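Local coordinates for phosphoglycerate oxidoreductase (Rhizobium etli, PDB 4HY3), which probably reduces hydroxypyruvate or glyoxylate with NAD(P)H, as a member of the D-isomer specific 2-hydroxyacid dehydrogenase family, at residues A250-L264 with A275-S289. Residues are numbered along the deposited sequence; the frame is centred on the assembly and turned at random.
Sequences AEAFSSMRRGAAFIL and ALMAAVSSGHIVAAS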
ATOM      1  N   ALA A 250     -17.476  14.674 -31.202  1.00 62.91           N
ATOM      2  CA  ALA A 250     -18.088  13.491 -31.807  1.00 64.03           C
ATOM      3  C   ALA A 250     -17.028  12.446 -32.176  1.00 67.17           C
ATOM      4  O   ALA A 250     -17.229  11.234 -31.999  1.00 70.77           O
ATOM      5  CB  ALA A 250     -18.932  13.883 -33.017  1.00 60.86           C
ATOM      6  N   GLU A 251     -15.882  12.949 -32.631  1.00 68.39           N
ATOM      7  CA  GLU A 251     -14.800  12.155 -33.197  1.00 67.02           C
ATOM      8  C   GLU A 251     -13.982  11.498 -32.079  1.00 65.67           C
ATOM      9  O   GLU A 251     -13.584  10.332 -32.171  1.00 64.99           O
ATOM     10  CB  GLU A 251     -13.953  13.066 -34.093  1.00 69.03           C
ATOM     11  CG  GLU A 251     -13.039  12.358 -35.069  1.00 76.58           C
ATOM     12  CD  GLU A 251     -11.675  12.093 -34.476  1.00 82.85           C
ATOM     13  OE1 GLU A 251     -10.939  13.077 -34.228  1.00 87.95           O
ATOM     14  OE2 GLU A 251     -11.345  10.904 -34.257  1.00 85.07           O
ATOM     15  N   ALA A 252     -13.750  12.249 -31.012  1.00 63.26           N
ATOM     16  CA  ALA A 252     -13.134  11.697 -29.814  1.00 60.97           C
ATOM     17  C   ALA A 252     -13.928  10.518 -29.223  1.00 57.24           C
ATOM     18  O   ALA A 252     -13.341   9.533 -28.787  1.00 52.47           O
ATOM     19  CB  ALA A 252     -12.960  12.787 -28.777  1.00 60.77           C
ATOM     20  N   PHE A 253     -15.253  10.610 -29.221  1.00 53.10           N
ATOM     21  CA  PHE A 253     -16.061   9.562 -28.600  1.00 56.09           C
ATOM     22  C   PHE A 253     -16.042   8.203 -29.299  1.00 55.60           C
ATOM     23  O   PHE A 253     -15.779   7.188 -28.668  1.00 55.29           O
ATOM     24  CB  PHE A 253     -17.480  10.046 -28.335  1.00 61.52           C
ATOM     25  CG  PHE A 253     -17.564  11.004 -27.187  1.00 69.33           C
ATOM     26  CD1 PHE A 253     -17.337  10.564 -25.878  1.00 70.23           C
ATOM     27  CD2 PHE A 253     -17.837  12.349 -27.403  1.00 69.94           C
ATOM     28  CE1 PHE A 253     -17.398  11.448 -24.812  1.00 68.20           C
ATOM     29  CE2 PHE A 253     -17.895  13.235 -26.341  1.00 70.22           C
ATOM     30  CZ  PHE A 253     -17.676  12.784 -25.047  1.00 68.23           C
ATOM     31  N   SER A 254     -16.325   8.196 -30.599  1.00 56.39           N
ATOM     32  CA  SER A 254     -16.137   7.014 -31.451  1.00 52.12           C
ATOM     33  C   SER A 254     -14.743   6.374 -31.296  1.00 48.81           C
ATOM     34  O   SER A 254     -14.601   5.157 -31.339  1.00 47.53           O
ATOM     35  CB  SER A 254     -16.360   7.403 -32.917  1.00 56.39           C
ATOM     36  OG  SER A 254     -15.689   8.629 -33.241  1.00 58.72           O
ATOM     37  N   SER A 255     -13.716   7.197 -31.109  1.00 44.03           N
ATOM     38  CA  SER A 255     -12.356   6.707 -30.940  1.00 43.74           C
ATOM     39  C   SER A 255     -12.189   5.704 -29.784  1.00 46.67           C
ATOM     40  O   SER A 255     -11.115   5.119 -29.615  1.00 44.33           O
ATOM     41  CB  SER A 255     -11.424   7.905 -30.744  1.00 42.59           C
ATOM     42  OG  SER A 255     -10.338   7.591 -29.886  1.00 40.76           O
HETATM   43  N   MSE A 256     -13.246   5.521 -28.995  1.00 49.53           N
HETATM   44  CA  MSE A 256     -13.175   4.772 -27.736  1.00 56.51           C
HETATM   45  C   MSE A 256     -13.327   3.284 -27.958  1.00 58.15           C
HETATM   46  O   MSE A 256     -13.499   2.838 -29.086  1.00 65.08           O
HETATM   47  CB  MSE A 256     -14.238   5.326 -26.755  1.00 60.91           C
HETATM   48  CG  MSE A 256     -13.687   6.435 -25.830  1.00 59.92           C
HETATM   49 SE   MSE A 256     -15.024   7.485 -24.786  1.00 56.39          SE
HETATM   50  CE  MSE A 256     -14.076   9.212 -24.678  1.00 52.13           C
ATOM     51  N   ARG A 257     -13.222   2.501 -26.881  1.00 57.85           N
ATOM     52  CA  ARG A 257     -13.596   1.091 -26.896  1.00 49.53           C
ATOM     53  C   ARG A 257     -15.088   0.993 -26.827  1.00 52.77           C
ATOM     54  O   ARG A 257     -15.769   1.983 -26.578  1.00 53.62           O
ATOM     55  CB  ARG A 257     -13.023   0.357 -25.703  1.00 45.05           C
ATOM     56  CG  ARG A 257     -11.735  -0.367 -25.977  1.00 42.50           C
ATOM     57  CD  ARG A 257     -11.210  -0.943 -24.687  1.00 42.06           C
ATOM     58  NE  ARG A 257      -9.778  -1.167 -24.779  1.00 45.28           N
ATOM     59  CZ  ARG A 257      -9.000  -1.487 -23.750  1.00 49.61           C
ATOM     60  NH1 ARG A 257      -9.520  -1.607 -22.535  1.00 51.39           N
ATOM     61  NH2 ARG A 257      -7.699  -1.692 -23.936  1.00 48.25           N
ATOM     62  N   ARG A 258     -15.591  -0.223 -27.005  1.00 59.90           N
ATOM     63  CA  ARG A 258     -17.005  -0.444 -27.263  1.00 63.69           C
ATOM     64  C   ARG A 258     -17.849  -0.066 -26.055  1.00 64.39           C
ATOM     65  O   ARG A 258     -18.370   1.052 -26.016  1.00 67.38           O
ATOM     66  CB  ARG A 258     -17.243  -1.880 -27.750  1.00 67.79           C
ATOM     67  CG  ARG A 258     -18.686  -2.278 -28.029  1.00 63.77           C
ATOM     68  CD  ARG A 258     -19.412  -1.438 -29.069  1.00 60.87           C
ATOM     69  NE  ARG A 258     -20.824  -1.850 -29.067  1.00 65.32           N
ATOM     70  CZ  ARG A 258     -21.863  -1.101 -29.439  1.00 60.94           C
ATOM     71  NH1 ARG A 258     -21.684   0.146 -29.886  1.00 63.03           N
ATOM     72  NH2 ARG A 258     -23.093  -1.613 -29.363  1.00 54.32           N
ATOM     73  N   GLY A 259     -17.967  -0.953 -25.066  1.00 59.88           N
ATOM     74  CA  GLY A 259     -18.748  -0.625 -23.870  1.00 61.11           C
ATOM     75  C   GLY A 259     -17.929   0.221 -22.909  1.00 62.75           C
ATOM     76  O   GLY A 259     -17.592  -0.207 -21.812  1.00 65.64           O
ATOM     77  N   ALA A 260     -17.581   1.427 -23.322  1.00 62.90           N
ATOM     78  CA  ALA A 260     -16.656   2.209 -22.533  1.00 62.09           C
ATOM     79  C   ALA A 260     -17.378   3.020 -21.463  1.00 60.68           C
ATOM     80  O   ALA A 260     -18.518   3.466 -21.649  1.00 61.53           O
ATOM     81  CB  ALA A 260     -15.815   3.106 -23.426  1.00 65.25           C
ATOM     82  N   ALA A 261     -16.711   3.194 -20.333  1.00 54.44           N
ATOM     83  CA  ALA A 261     -17.258   4.015 -19.270  1.00 54.76           C
ATOM     84  C   ALA A 261     -16.550   5.371 -19.239  1.00 49.48           C
ATOM     85  O   ALA A 261     -15.327   5.448 -19.032  1.00 46.09           O
ATOM     86  CB  ALA A 261     -17.154   3.305 -17.924  1.00 53.11           C
ATOM     87  N   PHE A 262     -17.343   6.422 -19.445  1.00 42.63           N
ATOM     88  CA  PHE A 262     -16.858   7.800 -19.515  1.00 43.38           C
ATOM     89  C   PHE A 262     -17.471   8.670 -18.413  1.00 41.92           C
ATOM     90  O   PHE A 262     -18.688   8.896 -18.375  1.00 40.45           O
ATOM     91  CB  PHE A 262     -17.166   8.399 -20.898  1.00 41.15           C
ATOM     92  CG  PHE A 262     -16.867   9.859 -21.013  1.00 36.86           C
ATOM     93  CD1 PHE A 262     -15.634  10.289 -21.491  1.00 37.06           C
ATOM     94  CD2 PHE A 262     -17.817  10.808 -20.644  1.00 36.03           C
ATOM     95  CE1 PHE A 262     -15.350  11.647 -21.607  1.00 38.03           C
ATOM     96  CE2 PHE A 262     -17.547  12.166 -20.753  1.00 37.19           C
ATOM     97  CZ  PHE A 262     -16.312  12.590 -21.242  1.00 38.06           C
ATOM     98  N   ILE A 263     -16.610   9.194 -17.549  1.00 39.68           N
ATOM     99  CA  ILE A 263     -17.073   9.829 -16.329  1.00 42.26           C
ATOM    100  C   ILE A 263     -16.600  11.280 -16.201  1.00 42.51           C
ATOM    101  O   ILE A 263     -15.411  11.556 -16.055  1.00 45.68           O
ATOM    102  CB  ILE A 263     -16.685   8.964 -15.107  1.00 43.27           C
ATOM    103  CG1 ILE A 263     -17.234   7.538 -15.280  1.00 40.70           C
ATOM    104  CG2 ILE A 263     -17.206   9.575 -13.820  1.00 43.31           C
ATOM    105  CD1 ILE A 263     -16.407   6.467 -14.613  1.00 37.45           C
ATOM    106  N   LEU A 264     -17.547  12.203 -16.260  1.00 43.41           N
ATOM    107  CA  LEU A 264     -17.244  13.634 -16.320  1.00 44.71           C
ATOM    108  C   LEU A 264     -17.381  14.346 -14.952  1.00 47.18           C
ATOM    109  O   LEU A 264     -18.498  14.520 -14.430  1.00 47.37           O
ATOM    110  CB  LEU A 264     -18.152  14.294 -17.352  1.00 40.24           C
ATOM    111  CG  LEU A 264     -17.920  15.769 -17.604  1.00 40.47           C
ATOM    112  CD1 LEU A 264     -16.518  15.979 -18.159  1.00 40.32           C
ATOM    113  CD2 LEU A 264     -18.993  16.297 -18.552  1.00 41.00           C
ATOM    114  N   ALA A 275     -22.560  15.736 -28.792  1.00 60.77           N
ATOM    115  CA  ALA A 275     -21.654  14.697 -29.294  1.00 60.45           C
ATOM    116  C   ALA A 275     -21.623  13.526 -28.326  1.00 59.13           C
ATOM    117  O   ALA A 275     -21.719  12.379 -28.756  1.00 60.01           O
ATOM    118  CB  ALA A 275     -20.251  15.235 -29.532  1.00 57.29           C
ATOM    119  N   LEU A 276     -21.520  13.821 -27.023  1.00 59.50           N
ATOM    120  CA  LEU A 276     -21.543  12.783 -25.973  1.00 52.78           C
ATOM    121  C   LEU A 276     -22.877  12.020 -25.881  1.00 49.05           C
ATOM    122  O   LEU A 276     -22.897  10.791 -25.896  1.00 45.47           O
ATOM    123  CB  LEU A 276     -21.130  13.356 -24.609  1.00 49.50           C
ATOM    124  CG  LEU A 276     -21.447  12.498 -23.369  1.00 46.84           C
ATOM    125  CD1 LEU A 276     -20.444  11.376 -23.118  1.00 43.15           C
ATOM    126  CD2 LEU A 276     -21.619  13.386 -22.155  1.00 42.95           C
HETATM  127  N   MSE A 277     -23.986  12.743 -25.801  1.00 52.59           N
HETATM  128  CA  MSE A 277     -25.309  12.101 -25.805  1.00 59.63           C
HETATM  129  C   MSE A 277     -25.467  11.178 -27.004  1.00 62.22           C
HETATM  130  O   MSE A 277     -25.910  10.025 -26.872  1.00 66.00           O
HETATM  131  CB  MSE A 277     -26.376  13.184 -25.756  1.00 61.50           C
HETATM  132  CG  MSE A 277     -26.266  13.916 -24.427  1.00 69.97           C
HETATM  133 SE   MSE A 277     -27.889  14.977 -24.087  1.00 91.06          SE
HETATM  134  CE  MSE A 277     -29.194  13.504 -23.962  1.00 79.18           C
ATOM    135  N   ALA A 278     -25.081  11.669 -28.179  1.00 61.37           N
ATOM    136  CA  ALA A 278     -25.144  10.895 -29.401  1.00 60.01           C
ATOM    137  C   ALA A 278     -24.501   9.516 -29.234  1.00 62.58           C
ATOM    138  O   ALA A 278     -25.119   8.506 -29.592  1.00 68.53           O
ATOM    139  CB  ALA A 278     -24.508  11.663 -30.546  1.00 61.45           C
ATOM    140  N   ALA A 279     -23.287   9.475 -28.670  1.00 59.39           N
ATOM    141  CA  ALA A 279     -22.562   8.212 -28.440  1.00 54.55           C
ATOM    142  C   ALA A 279     -23.242   7.318 -27.410  1.00 54.01           C
ATOM    143  O   ALA A 279     -23.028   6.096 -27.401  1.00 55.15           O
ATOM    144  CB  ALA A 279     -21.126   8.477 -28.040  1.00 48.34           C
ATOM    145  N   VAL A 280     -24.074   7.916 -26.559  1.00 51.63           N
ATOM    146  CA  VAL A 280     -24.791   7.125 -25.561  1.00 57.31           C
ATOM    147  C   VAL A 280     -26.051   6.461 -26.123  1.00 58.90           C
ATOM    148  O   VAL A 280     -26.224   5.259 -25.953  1.00 59.32           O
ATOM    149  CB  VAL A 280     -25.161   7.903 -24.267  1.00 58.63           C
ATOM    150  CG1 VAL A 280     -25.304   6.925 -23.101  1.00 53.48           C
ATOM    151  CG2 VAL A 280     -24.149   8.993 -23.931  1.00 54.43           C
ATOM    152  N   SER A 281     -26.940   7.234 -26.752  1.00 60.06           N
ATOM    153  CA  SER A 281     -28.150   6.650 -27.355  1.00 63.42           C
ATOM    154  C   SER A 281     -27.736   5.613 -28.387  1.00 61.77           C
ATOM    155  O   SER A 281     -28.208   4.466 -28.343  1.00 62.85           O
ATOM    156  CB  SER A 281     -29.026   7.714 -28.003  1.00 61.56           C
ATOM    157  OG  SER A 281     -28.210   8.578 -28.769  1.00 71.19           O
ATOM    158  N   SER A 282     -26.816   6.002 -29.274  1.00 57.72           N
ATOM    159  CA  SER A 282     -26.212   5.068 -30.232  1.00 58.58           C
ATOM    160  C   SER A 282     -25.872   3.802 -29.495  1.00 57.69           C
ATOM    161  O   SER A 282     -25.848   2.717 -30.057  1.00 59.95           O
ATOM    162  CB  SER A 282     -24.933   5.642 -30.859  1.00 57.82           C
ATOM    163  OG  SER A 282     -23.784   5.396 -30.057  1.00 55.94           O
ATOM    164  N   GLY A 283     -25.603   3.965 -28.211  1.00 62.26           N
ATOM    165  CA  GLY A 283     -25.309   2.841 -27.355  1.00 60.47           C
ATOM    166  C   GLY A 283     -23.880   2.417 -27.525  1.00 54.92           C
ATOM    167  O   GLY A 283     -23.562   1.261 -27.263  1.00 53.84           O
ATOM    168  N   HIS A 284     -23.022   3.341 -27.966  1.00 52.39           N
ATOM    169  CA  HIS A 284     -21.603   3.017 -28.081  1.00 53.90           C
ATOM    170  C   HIS A 284     -21.028   2.888 -26.712  1.00 52.96           C
ATOM    171  O   HIS A 284     -20.837   1.762 -26.239  1.00 51.61           O
ATOM    172  CB  HIS A 284     -20.806   4.027 -28.907  1.00 50.41           C
ATOM    173  CG  HIS A 284     -19.396   3.568 -29.215  1.00 47.83           C
ATOM    174  ND1 HIS A 284     -18.331   4.381 -29.113  1.00 48.46           N
ATOM    175  CD2 HIS A 284     -18.901   2.325 -29.632  1.00 50.92           C
ATOM    176  CE1 HIS A 284     -17.199   3.706 -29.454  1.00 46.55           C
ATOM    177  NE2 HIS A 284     -17.550   2.447 -29.767  1.00 51.59           N
ATOM    178  N   ILE A 285     -20.772   4.039 -26.078  1.00 51.83           N
ATOM    179  CA  ILE A 285     -20.282   4.123 -24.704  1.00 51.24           C
ATOM    180  C   ILE A 285     -21.439   4.260 -23.730  1.00 53.35           C
ATOM    181  O   ILE A 285     -22.582   4.541 -24.120  1.00 55.47           O
ATOM    182  CB  ILE A 285     -19.330   5.324 -24.472  1.00 51.16           C
ATOM    183  CG1 ILE A 285     -19.852   6.604 -25.130  1.00 53.04           C
ATOM    184  CG2 ILE A 285     -17.937   5.033 -24.988  1.00 56.68           C
ATOM    185  CD1 ILE A 285     -20.691   7.487 -24.227  1.00 52.29           C
ATOM    186  N   VAL A 286     -21.110   4.077 -22.454  1.00 52.23           N
ATOM    187  CA  VAL A 286     -22.010   4.370 -21.339  1.00 48.73           C
ATOM    188  C   VAL A 286     -21.410   5.520 -20.491  1.00 45.91           C
ATOM    189  O   VAL A 286     -20.191   5.707 -20.476  1.00 48.08           O
ATOM    190  CB  VAL A 286     -22.264   3.071 -20.549  1.00 49.24           C
ATOM    191  CG1 VAL A 286     -21.168   2.818 -19.510  1.00 49.89           C
ATOM    192  CG2 VAL A 286     -23.665   3.064 -19.959  1.00 48.28           C
ATOM    193  N   ALA A 287     -22.234   6.313 -19.816  1.00 43.05           N
ATOM    194  CA  ALA A 287     -21.680   7.518 -19.142  1.00 46.08           C
ATOM    195  C   ALA A 287     -22.339   8.081 -17.836  1.00 44.72           C
ATOM    196  O   ALA A 287     -23.436   7.699 -17.444  1.00 44.36           O
ATOM    197  CB  ALA A 287     -21.478   8.635 -20.160  1.00 44.83           C
ATOM    198  N   ALA A 288     -21.620   8.977 -17.161  1.00 44.43           N
ATOM    199  CA  ALA A 288     -22.135   9.716 -16.001  1.00 42.33           C
ATOM    200  C   ALA A 288     -21.365  10.997 -15.864  1.00 39.51           C
ATOM    201  O   ALA A 288     -20.145  10.976 -15.871  1.00 39.65           O
ATOM    202  CB  ALA A 288     -21.981   8.921 -14.723  1.00 41.72           C
ATOM    203  N   SER A 289     -22.076  12.105 -15.743  1.00 37.21           N
ATOM    204  CA  SER A 289     -21.444  13.373 -15.450  1.00 39.02           C
ATOM    205  C   SER A 289     -22.079  13.992 -14.213  1.00 37.07           C
ATOM    206  O   SER A 289     -23.226  13.666 -13.882  1.00 34.08           O
ATOM    207  CB  SER A 289     -21.575  14.344 -16.624  1.00 41.66           C
ATOM    208  OG  SER A 289     -21.051  15.624 -16.269  1.00 46.76           O
TER
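Phe253 turns its CG anti to the carbonyl carbon (chi1 -74°) and Leu276 sends its own CG anti to the backbone N (chi1 165°), which brings flat ring and branched tip together between helices and sheet, at a beta-alpha-beta unit of the Rossmann-type NAD-binding domain. Leu276 CA lies over one face of the Phe253 ring, 4.0 Å from its centroid, a CH-pi contact, while Leu276 CD1 reaches on to Phe262 CD2 (3.7 Å). Phe253 CE1 in turn sits over the centre of the Phe262 ring. Alanines suit helix axes only 8.9 Å apart: Ala279 CB stands 4.0 Å from Phe253 CB, and Ala250 CB 4.0 Å from Ala275 CB. Gly283, whose positive phi favours glycine, closes the helix in a Schellman motif, His284 N bonding to Ala279 O. The flat His284 ring fits among the backbone carbonyls of 253-258, CE1 3.5 Å from Ser254 O, while Arg258 NH1 meets its edge at CD2 (3.5 Å), the planes 38° apart. With an alanine here, a gap would probably open among those carbonyls and the guanidinium lose that edge. Strands 261-264 and 286-289 run parallel between strands 233-236 and 309-311, Val286 N donating to Ala260 O (2.8 Å); at the far end Leu264 CD2 packs against Ser289, whose OG bonds to Val291 O.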